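Local coordinates for protein glycinin A3B4 subunit (Glycine max, PDB 2D5F) that probably serves as a seed storage globulin of the 11S type, built from two cupin domains per chain and assembled as a hexamer, at residues Y65-G76 against E139-T149; E26-N34 against T46-R54. All coordinates share one frame; numbering follows the deposited sequence. Where two conformers were deposited one is given.

How the contacts relate
Contacts 1 and 2 lie side by side in one antiparallel sheet of the N-terminal cupin domain, their centres about 9 Å apart. Four neighbouring strands of that sheet run in the order 28-32, 46-52, 141-147, 67-73; contact 2 pairs the first two of these and contact 1 the last two. Strands 46-52 and 141-147 are themselves neighbours and join the contacts, with S145 N 2.7 Å from S48 O and V141 N 2.7 Å from L52 O, both probable hydrogen bonds. Along the chain contact 2 closes before contact 1 opens. Residues from both, R50 and A143, line the pocket that holds a carbonate ion inside the barrel.

Contact 1. Residues Y65-G76 against E139-T149; sequences YPQMIIVVQGKG and EPVVAISLLDT
S145 swings its OG away from the backbone N (chi1 177°) and Q67 starts its chain beside its own N (chi1 -66°), which lets the two polar side chains meet on one face of an antiparallel strand pair in the N-terminal cupin barrel. The S145 hydroxyl donates to Q67 OE1 at 2.9 Å, lying in the carbonyl plane on a lone pair. That oxygen also accepts from R50 NH1, so OE1 takes two donors, consistent with Q67 acting as a second-shell partner of R50, an arginine of the carbonate pocket. Farther along the same face I69 lays CG1 against S145 and CG2 on the methyl of A143, itself a pocket residue, with CG2 and A143 CB 3.5 Å apart. On the other face I70 and I144 lie side by side, and M68, I70 and L146 pack on strand 438-445 of the C-terminal cupin domain.

Backbone bonds pair M68 with L146 and I70 with I144; the L146 N-H points almost straight at M68 O, 2.8 Å away. Then V72 and Q73 both face V142 in a classic beta bulge, where V142 O accepts hydrogen bonds from V72 N and, weakly, from Q73 N. At the bulge V72 CG2 packs tightly on V142 CG1, 3.5 Å away. Just beyond, G74 has phi 88°, and a side chain there would collide with P140 O. At the far end, Y65 OH bonds to R161 N, while the T149 methyl makes a CH-pi contact over one ring face, its CG2 4.0 Å from the Y65 ring centroid and offset toward the rim.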
loop_
_atom_site.group_PDB
_atom_site.type_symbol
_atom_site.label_atom_id
_atom_site.label_comp_id
_atom_site.label_asym_id
_atom_site.label_seq_id
_atom_site.Cartn_x
_atom_site.Cartn_y
_atom_site.Cartn_z
ATOM N N TYR B 65 -0.027 -7.154 23.051
ATOM C CA TYR B 65 0.835 -7.645 21.977
ATOM C C TYR B 65 0.138 -8.849 21.374
ATOM O O TYR B 65 -0.758 -9.417 21.983
ATOM C CB TYR B 65 2.223 -8.045 22.506
ATOM C CG TYR B 65 2.187 -8.767 23.838
ATOM C CD1 TYR B 65 2.396 -8.074 25.035
ATOM C CD2 TYR B 65 1.898 -10.131 23.907
ATOM C CE1 TYR B 65 2.316 -8.720 26.269
ATOM C CE2 TYR B 65 1.813 -10.786 25.133
ATOM C CZ TYR B 65 2.021 -10.073 26.312
ATOM O OH TYR B 65 1.914 -10.716 27.528
ATOM N N PRO B 66 0.512 -9.237 20.153
ATOM C CA PRO B 66 -0.193 -10.403 19.626
ATOM C C PRO B 66 0.336 -11.713 20.193
ATOM O O PRO B 66 1.440 -11.771 20.734
ATOM C CB PRO B 66 0.004 -10.280 18.116
ATOM C CG PRO B 66 1.278 -9.552 17.979
ATOM C CD PRO B 66 1.267 -8.539 19.098
ATOM N N GLN B 67 -0.494 -12.748 20.108
ATOM C CA GLN B 67 -0.117 -14.080 20.561
ATOM C C GLN B 67 -0.409 -15.013 19.399
ATOM O O GLN B 67 -1.403 -14.840 18.690
ATOM C CB GLN B 67 -0.966 -14.545 21.751
ATOM C CG GLN B 67 -0.792 -13.777 23.044
ATOM C CD GLN B 67 -1.692 -14.316 24.149
ATOM O OE1 GLN B 67 -1.604 -15.487 24.520
ATOM N NE2 GLN B 67 -2.565 -13.461 24.672
ATOM N N MET B 68 0.472 -15.978 19.186
ATOM C CA MET B 68 0.252 -16.977 18.153
ATOM C C MET B 68 0.221 -18.277 18.941
ATOM O O MET B 68 1.193 -18.631 19.597
ATOM C CB MET B 68 1.379 -17.001 17.136
ATOM C CG MET B 68 1.189 -18.094 16.102
ATOM S SD MET B 68 2.321 -17.936 14.733
ATOM C CE MET B 68 1.281 -17.064 13.589
ATOM N N ILE B 69 -0.908 -18.970 18.886
ATOM C CA ILE B 69 -1.086 -20.199 19.642
ATOM C C ILE B 69 -1.262 -21.431 18.763
ATOM O O ILE B 69 -1.945 -21.386 17.740
ATOM C CB ILE B 69 -2.330 -20.089 20.534
ATOM C CG1 ILE B 69 -2.297 -18.768 21.303
ATOM C CG2 ILE B 69 -2.397 -21.264 21.502
ATOM C CD1 ILE B 69 -3.610 -18.426 21.975
ATOM N N ILE B 70 -0.626 -22.527 19.154
ATOM C CA ILE B 70 -0.795 -23.770 18.425
ATOM C C ILE B 70 -1.447 -24.743 19.399
ATOM O O ILE B 70 -0.980 -24.919 20.523
ATOM C CB ILE B 70 0.540 -24.362 17.901
ATOM C CG1 ILE B 70 0.229 -25.631 17.096
ATOM C CG2 ILE B 70 1.496 -24.656 19.047
ATOM C CD1 ILE B 70 1.399 -26.204 16.341
ATOM N N VAL B 71 -2.558 -25.330 18.975
ATOM C CA VAL B 71 -3.281 -26.288 19.797
ATOM C C VAL B 71 -2.644 -27.633 19.530
ATOM O O VAL B 71 -2.722 -28.139 18.415
ATOM C CB VAL B 71 -4.769 -26.364 19.401
ATOM C CG1 VAL B 71 -5.494 -27.341 20.304
ATOM C CG2 VAL B 71 -5.402 -24.993 19.486
ATOM N N VAL B 72 -2.010 -28.213 20.544
ATOM C CA VAL B 72 -1.358 -29.499 20.364
ATOM C C VAL B 72 -2.191 -30.686 20.845
ATOM O O VAL B 72 -1.795 -31.830 20.652
ATOM C CB VAL B 72 0.029 -29.534 21.055
ATOM C CG1 VAL B 72 0.907 -28.402 20.513
ATOM C CG2 VAL B 72 -0.123 -29.430 22.564
ATOM N N GLN B 73 -3.344 -30.425 21.455
ATOM C CA GLN B 73 -4.195 -31.513 21.933
ATOM C C GLN B 73 -5.620 -31.071 22.242
ATOM O O GLN B 73 -5.837 -30.024 22.855
ATOM C CB GLN B 73 -3.606 -32.152 23.199
ATOM C CG GLN B 73 -4.328 -33.433 23.630
ATOM C CD GLN B 73 -3.863 -33.964 24.980
ATOM O OE1 GLN B 73 -4.479 -33.699 26.017
ATOM N NE2 GLN B 73 -2.767 -34.706 24.973
ATOM N N GLY B 74 -6.585 -31.882 21.823
ATOM C CA GLY B 74 -7.976 -31.574 22.099
ATOM C C GLY B 74 -8.702 -30.699 21.099
ATOM O O GLY B 74 -8.213 -30.438 19.994
ATOM N N LYS B 75 -9.887 -30.246 21.499
ATOM C CA LYS B 75 -10.701 -29.396 20.652
ATOM C C LYS B 75 -11.560 -28.466 21.496
ATOM O O LYS B 75 -11.970 -28.809 22.607
ATOM C CB LYS B 75 -11.587 -30.252 19.744
ATOM C CG LYS B 75 -12.701 -30.990 20.457
ATOM C CD LYS B 75 -13.482 -31.848 19.466
ATOM C CE LYS B 75 -14.792 -32.364 20.060
ATOM N NZ LYS B 75 -15.820 -31.286 20.210
ATOM N N GLY B 76 -11.831 -27.284 20.964
ATOM C CA GLY B 76 -12.634 -26.332 21.696
ATOM C C GLY B 76 -13.101 -25.182 20.836
ATOM O O GLY B 76 -13.123 -25.257 19.604
ATOM N N GLU B 139 -11.009 -35.048 26.279
ATOM C CA GLU B 139 -9.627 -34.921 26.703
ATOM C C GLU B 139 -9.313 -33.441 26.923
ATOM O O GLU B 139 -10.002 -32.561 26.406
ATOM C CB GLU B 139 -8.683 -35.521 25.659
ATOM C CG GLU B 139 -8.513 -34.706 24.395
ATOM C CD GLU B 139 -7.580 -35.381 23.405
ATOM O OE1 GLU B 139 -6.559 -35.949 23.849
ATOM O OE2 GLU B 139 -7.859 -35.339 22.187
ATOM N N PRO B 140 -8.274 -33.147 27.712
ATOM C CA PRO B 140 -7.929 -31.748 27.959
ATOM C C PRO B 140 -7.342 -31.057 26.736
ATOM O O PRO B 140 -6.728 -31.693 25.883
ATOM C CB PRO B 140 -6.932 -31.842 29.112
ATOM C CG PRO B 140 -6.252 -33.149 28.850
ATOM C CD PRO B 140 -7.405 -34.051 28.483
ATOM N N VAL B 141 -7.561 -29.753 26.642
ATOM C CA VAL B 141 -7.011 -28.992 25.535
ATOM C C VAL B 141 -5.657 -28.479 25.988
ATOM O O VAL B 141 -5.537 -27.895 27.068
ATOM C CB VAL B 141 -7.894 -27.784 25.164
ATOM C CG1 VAL B 141 -7.110 -26.817 24.277
ATOM C CG2 VAL B 141 -9.154 -28.262 24.444
ATOM N N VAL B 142 -4.637 -28.725 25.174
ATOM C CA VAL B 142 -3.296 -28.252 25.476
ATOM C C VAL B 142 -2.854 -27.329 24.337
ATOM O O VAL B 142 -2.848 -27.723 23.169
ATOM C CB VAL B 142 -2.301 -29.421 25.614
ATOM C CG1 VAL B 142 -0.912 -28.884 25.896
ATOM C CG2 VAL B 142 -2.753 -30.360 26.743
ATOM N N ALA B 143 -2.502 -26.094 24.683
ATOM C CA ALA B 143 -2.076 -25.124 23.683
ATOM C C ALA B 143 -0.791 -24.420 24.100
ATOM O O ALA B 143 -0.557 -24.177 25.288
ATOM C CB ALA B 143 -3.182 -24.104 23.450
ATOM N N ILE B 144 0.047 -24.104 23.116
ATOM C CA ILE B 144 1.304 -23.410 23.377
ATOM C C ILE B 144 1.245 -22.040 22.718
ATOM O O ILE B 144 1.125 -21.927 21.497
ATOM C CB ILE B 144 2.527 -24.197 22.832
ATOM C CG1 ILE B 144 2.876 -25.359 23.774
ATOM C CG2 ILE B 144 3.736 -23.279 22.730
ATOM C CD1 ILE B 144 1.830 -26.440 23.848
ATOM N N SER B 145 1.344 -21.000 23.536
ATOM C CA SER B 145 1.260 -19.644 23.035
ATOM C C SER B 145 2.568 -18.871 22.977
ATOM O O SER B 145 3.309 -18.800 23.952
ATOM C CB SER B 145 0.255 -18.849 23.871
ATOM O OG SER B 145 0.215 -17.501 23.441
ATOM N N LEU B 146 2.843 -18.296 21.811
ATOM C CA LEU B 146 4.021 -17.470 21.629
ATOM C C LEU B 146 3.537 -16.054 21.945
ATOM O O LEU B 146 2.678 -15.516 21.237
ATOM C CB LEU B 146 4.515 -17.547 20.176
ATOM C CG LEU B 146 5.853 -16.872 19.815
ATOM C CD1 LEU B 146 5.750 -15.339 19.912
ATOM C CD2 LEU B 146 6.944 -17.395 20.740
ATOM N N LEU B 147 4.050 -15.481 23.032
ATOM C CA LEU B 147 3.689 -14.126 23.444
ATOM C C LEU B 147 4.716 -13.167 22.836
ATOM O O LEU B 147 5.825 -13.023 23.344
ATOM C CB LEU B 147 3.692 -14.000 24.977
ATOM C CG LEU B 147 2.518 -14.566 25.802
ATOM C CD1 LEU B 147 2.325 -16.034 25.528
ATOM C CD2 LEU B 147 2.793 -14.352 27.288
ATOM N N ASP B 148 4.341 -12.522 21.738
ATOM C CA ASP B 148 5.232 -11.603 21.042
ATOM C C ASP B 148 5.349 -10.252 21.759
ATOM O O ASP B 148 4.918 -9.225 21.240
ATOM C CB ASP B 148 4.727 -11.423 19.604
ATOM C CG ASP B 148 5.703 -10.660 18.721
ATOM O OD1 ASP B 148 6.922 -10.669 19.008
ATOM O OD2 ASP B 148 5.247 -10.060 17.727
ATOM N N THR B 149 5.952 -10.270 22.946
ATOM C CA THR B 149 6.129 -9.071 23.768
ATOM C C THR B 149 6.916 -7.937 23.106
ATOM O O THR B 149 6.657 -6.769 23.376
ATOM C CB THR B 149 6.844 -9.400 25.100
ATOM O OG1 THR B 149 8.022 -10.170 24.830
ATOM C CG2 THR B 149 5.929 -10.184 26.034
HETATM O O HOH W 1 -10.876 -31.605 23.958
#

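Contact 2. Residues E26-N34 against T46-R54; sequences EGGLIETWN and TVSKRTLNR. With CO3 (carbonate ion), chain E.
W33 lays the benzene end of its indole along V47, its CZ3 3.6 Å from V47 CG1, the two side chains running the same way. The ring edge also reaches V47 O, whose carbonyl takes the W33 backbone N-H at 3.0 Å, and K49 N lies near the ring plane at the same edge. The indole NE1 is held by L17 O. Cut back to alanine, this position would probably leave V47 and K49 CB without their aromatic neighbour and L17 O without its indole donor.

From W33 the strands run as antiparallel neighbours in the cupin fold, with helix 38-43 in the connection between them. Paired bonds link E31 with K49 and L29 with T51, the K49 N to E31 O bond being 2.6 Å. On the face that carries L29, E31, K49 and T51, E31 runs beside the fully extended K49, OE1 touching CD; NZ stays 4.1 Å from OE1, beyond a salt bridge. On the face of I30 and R50, I30 CG1 lies alongside R50 CG, and the arginine, extended from CG to NE, sends NH2 to carbonate O2 at 2.6 Å. H58, Y131 and T133 complete the grip on this ion, probably taken from the crystallisation liquor. Strand 28-32 is flanked on its outer edge by strand 21-24, while strand 46-52 borders 141-147, where V47 meets I144 and K49 meets V142.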
loop_
_atom_site.group_PDB
_atom_site.type_symbol
_atom_site.label_atom_id
_atom_site.label_comp_id
_atom_site.label_asym_id
_atom_site.label_seq_id
_atom_site.Cartn_x
_atom_site.Cartn_y
_atom_site.Cartn_z
ATOM N N GLU B 26 -8.924 -24.211 38.944
ATOM C CA GLU B 26 -9.997 -25.180 39.055
ATOM C C GLU B 26 -10.166 -25.999 37.783
ATOM O O GLU B 26 -10.187 -27.229 37.824
ATOM C CB GLU B 26 -11.308 -24.466 39.368
ATOM C CG GLU B 26 -12.535 -25.335 39.191
ATOM C CD GLU B 26 -13.812 -24.571 39.437
ATOM O OE1 GLU B 26 -14.265 -24.520 40.597
ATOM O OE2 GLU B 26 -14.358 -24.001 38.472
ATOM N N GLY B 27 -10.284 -25.307 36.650
ATOM C CA GLY B 27 -10.498 -25.992 35.389
ATOM C C GLY B 27 -9.306 -26.207 34.481
ATOM O O GLY B 27 -9.473 -26.682 33.355
ATOM N N GLY B 28 -8.108 -25.875 34.949
ATOM C CA GLY B 28 -6.943 -26.063 34.107
ATOM C C GLY B 28 -5.600 -25.714 34.715
ATOM O O GLY B 28 -5.457 -25.569 35.932
ATOM N N LEU B 29 -4.613 -25.568 33.838
ATOM C CA LEU B 29 -3.251 -25.264 34.235
ATOM C C LEU B 29 -2.598 -24.291 33.253
ATOM O O LEU B 29 -2.855 -24.337 32.046
ATOM C CB LEU B 29 -2.443 -26.564 34.265
ATOM C CG LEU B 29 -0.959 -26.501 34.617
ATOM C CD1 LEU B 29 -0.798 -26.085 36.078
ATOM C CD2 LEU B 29 -0.323 -27.861 34.375
ATOM N N ILE B 30 -1.765 -23.404 33.784
ATOM C CA ILE B 30 -1.037 -22.448 32.963
ATOM C C ILE B 30 0.425 -22.551 33.360
ATOM O O ILE B 30 0.775 -22.406 34.532
ATOM C CB ILE B 30 -1.512 -21.002 33.186
ATOM C CG1 ILE B 30 -2.959 -20.850 32.708
ATOM C CG2 ILE B 30 -0.612 -20.037 32.421
ATOM C CD1 ILE B 30 -3.517 -19.451 32.880
ATOM N N GLU B 31 1.272 -22.832 32.380
ATOM C CA GLU B 31 2.702 -22.958 32.604
ATOM C C GLU B 31 3.410 -21.909 31.768
ATOM O O GLU B 31 3.151 -21.787 30.571
ATOM C CB GLU B 31 3.168 -24.346 32.186
ATOM C CG GLU B 31 2.587 -25.463 33.025
ATOM C CD GLU B 31 2.854 -26.815 32.420
ATOM O OE1 GLU B 31 2.019 -27.282 31.620
ATOM O OE2 GLU B 31 3.911 -27.404 32.727
ATOM N N THR B 32 4.299 -21.143 32.386
ATOM C CA THR B 32 5.018 -20.124 31.638
ATOM C C THR B 32 6.523 -20.277 31.717
ATOM O O THR B 32 7.058 -20.788 32.699
ATOM C CB THR B 32 4.658 -18.698 32.129
ATOM O OG1 THR B 32 5.051 -18.541 33.499
ATOM C CG2 THR B 32 3.160 -18.456 32.003
ATOM N N TRP B 33 7.198 -19.852 30.654
ATOM C CA TRP B 33 8.657 -19.864 30.606
ATOM C C TRP B 33 9.025 -18.469 31.110
ATOM O O TRP B 33 8.378 -17.491 30.732
ATOM C CB TRP B 33 9.151 -20.039 29.167
ATOM C CG TRP B 33 9.193 -21.476 28.664
ATOM C CD1 TRP B 33 10.312 -22.250 28.490
ATOM C CD2 TRP B 33 8.083 -22.274 28.221
ATOM N NE1 TRP B 33 9.968 -23.473 27.962
ATOM C CE2 TRP B 33 8.607 -23.517 27.790
ATOM C CE3 TRP B 33 6.696 -22.060 28.149
ATOM C CZ2 TRP B 33 7.794 -24.542 27.286
ATOM C CZ3 TRP B 33 5.881 -23.084 27.646
ATOM C CH2 TRP B 33 6.437 -24.310 27.225
ATOM N N ASN B 34 10.025 -18.371 31.981
ATOM C CA ASN B 34 10.447 -17.074 32.508
ATOM C C ASN B 34 10.938 -16.222 31.330
ATOM O O ASN B 34 11.835 -16.635 30.591
ATOM C CB ASN B 34 11.585 -17.265 33.516
ATOM C CG ASN B 34 11.915 -15.994 34.270
ATOM O OD1 ASN B 34 12.063 -14.926 33.676
ATOM N ND2 ASN B 34 12.041 -16.105 35.588
ATOM N N THR B 46 8.170 -14.567 24.849
ATOM C CA THR B 46 8.116 -15.535 25.932
ATOM C C THR B 46 7.030 -16.516 25.521
ATOM O O THR B 46 6.313 -16.275 24.547
ATOM C CB THR B 46 7.825 -14.918 27.323
ATOM O OG1 THR B 46 8.145 -15.895 28.323
ATOM C CG2 THR B 46 6.374 -14.531 27.480
ATOM N N VAL B 47 6.919 -17.629 26.234
ATOM C CA VAL B 47 5.942 -18.643 25.880
ATOM C C VAL B 47 5.109 -19.089 27.072
ATOM O O VAL B 47 5.581 -19.104 28.208
ATOM C CB VAL B 47 6.647 -19.880 25.261
ATOM C CG1 VAL B 47 5.619 -20.922 24.841
ATOM C CG2 VAL B 47 7.498 -19.449 24.064
ATOM N N SER B 48 3.867 -19.463 26.791
ATOM C CA SER B 48 2.939 -19.913 27.816
ATOM C C SER B 48 2.188 -21.155 27.336
ATOM O O SER B 48 1.629 -21.164 26.243
ATOM C CB SER B 48 1.952 -18.789 28.123
ATOM O OG SER B 48 0.895 -19.239 28.944
ATOM N N LYS B 49 2.191 -22.204 28.153
ATOM C CA LYS B 49 1.496 -23.447 27.824
ATOM C C LYS B 49 0.212 -23.495 28.644
ATOM O O LYS B 49 0.253 -23.437 29.867
ATOM C CB LYS B 49 2.375 -24.645 28.166
ATOM C CG LYS B 49 1.759 -25.987 27.833
ATOM C CD LYS B 49 2.738 -27.106 28.160
ATOM C CE LYS B 49 2.133 -28.472 27.897
ATOM N NZ LYS B 49 3.050 -29.567 28.334
ATOM N N ARG B 50 -0.927 -23.594 27.970
ATOM C CA ARG B 50 -2.206 -23.614 28.671
ATOM C C ARG B 50 -2.946 -24.926 28.521
ATOM O O ARG B 50 -2.988 -25.515 27.438
ATOM C CB ARG B 50 -3.092 -22.466 28.182
ATOM C CG ARG B 50 -2.608 -21.098 28.635
ATOM C CD ARG B 50 -3.130 -19.977 27.745
ATOM N NE ARG B 50 -2.202 -18.852 27.747
ATOM C CZ ARG B 50 -2.132 -17.928 26.797
ATOM N NH1 ARG B 50 -1.248 -16.947 26.897
ATOM N NH2 ARG B 50 -2.941 -17.985 25.749
ATOM N N THR B 51 -3.525 -25.385 29.622
ATOM C CA THR B 51 -4.278 -26.625 29.608
ATOM C C THR B 51 -5.679 -26.384 30.129
ATOM O O THR B 51 -5.865 -25.869 31.228
ATOM C CB THR B 51 -3.607 -27.710 30.471
ATOM O OG1 THR B 51 -2.315 -28.012 29.934
ATOM C CG2 THR B 51 -4.450 -28.982 30.476
ATOM N N LEU B 52 -6.665 -26.727 29.311
ATOM C CA LEU B 52 -8.056 -26.580 29.697
ATOM C C LEU B 52 -8.563 -27.990 29.914
ATOM O O LEU B 52 -8.597 -28.793 28.985
ATOM C CB LEU B 52 -8.875 -25.920 28.583
ATOM C CG LEU B 52 -8.732 -24.421 28.305
ATOM C CD1 LEU B 52 -7.272 -24.048 28.109
ATOM C CD2 LEU B 52 -9.554 -24.071 27.069
ATOM N N ASN B 53 -8.933 -28.300 31.146
ATOM C CA ASN B 53 -9.455 -29.620 31.446
ATOM C C ASN B 53 -10.881 -29.710 30.908
ATOM O O ASN B 53 -11.408 -28.737 30.363
ATOM C CB ASN B 53 -9.417 -29.855 32.955
ATOM C CG ASN B 53 -8.001 -30.047 33.474
ATOM O OD1 ASN B 53 -7.702 -29.748 34.629
ATOM N ND2 ASN B 53 -7.127 -30.563 32.621
ATOM N N ARG B 54 -11.490 -30.883 31.048
ATOM C CA ARG B 54 -12.853 -31.113 30.582
ATOM C C ARG B 54 -13.759 -29.994 31.094
ATOM O O ARG B 54 -13.732 -29.653 32.281
ATOM C CB ARG B 54 -13.346 -32.475 31.081
ATOM C CG ARG B 54 -14.609 -32.985 30.413
ATOM C CD ARG B 54 -14.732 -34.488 30.607
ATOM N NE ARG B 54 -15.942 -35.039 30.002
ATOM C CZ ARG B 54 -17.175 -34.771 30.420
ATOM N NH1 ARG B 54 -17.369 -33.956 31.448
ATOM N NH2 ARG B 54 -18.214 -35.324 29.814
HETATM C C CO3 E . -5.937 -20.313 25.704
HETATM O O1 CO3 E . -7.036 -20.290 26.344
HETATM O O2 CO3 E . -5.199 -19.267 25.693
HETATM O O3 CO3 E . -5.584 -21.384 25.078
HETATM O O HOH W 2 -9.765 -29.209 36.315
HETATM O O HOH W 3 -12.319 -28.051 33.803
HETATM O O HOH W 4 -0.393 -26.111 30.909
#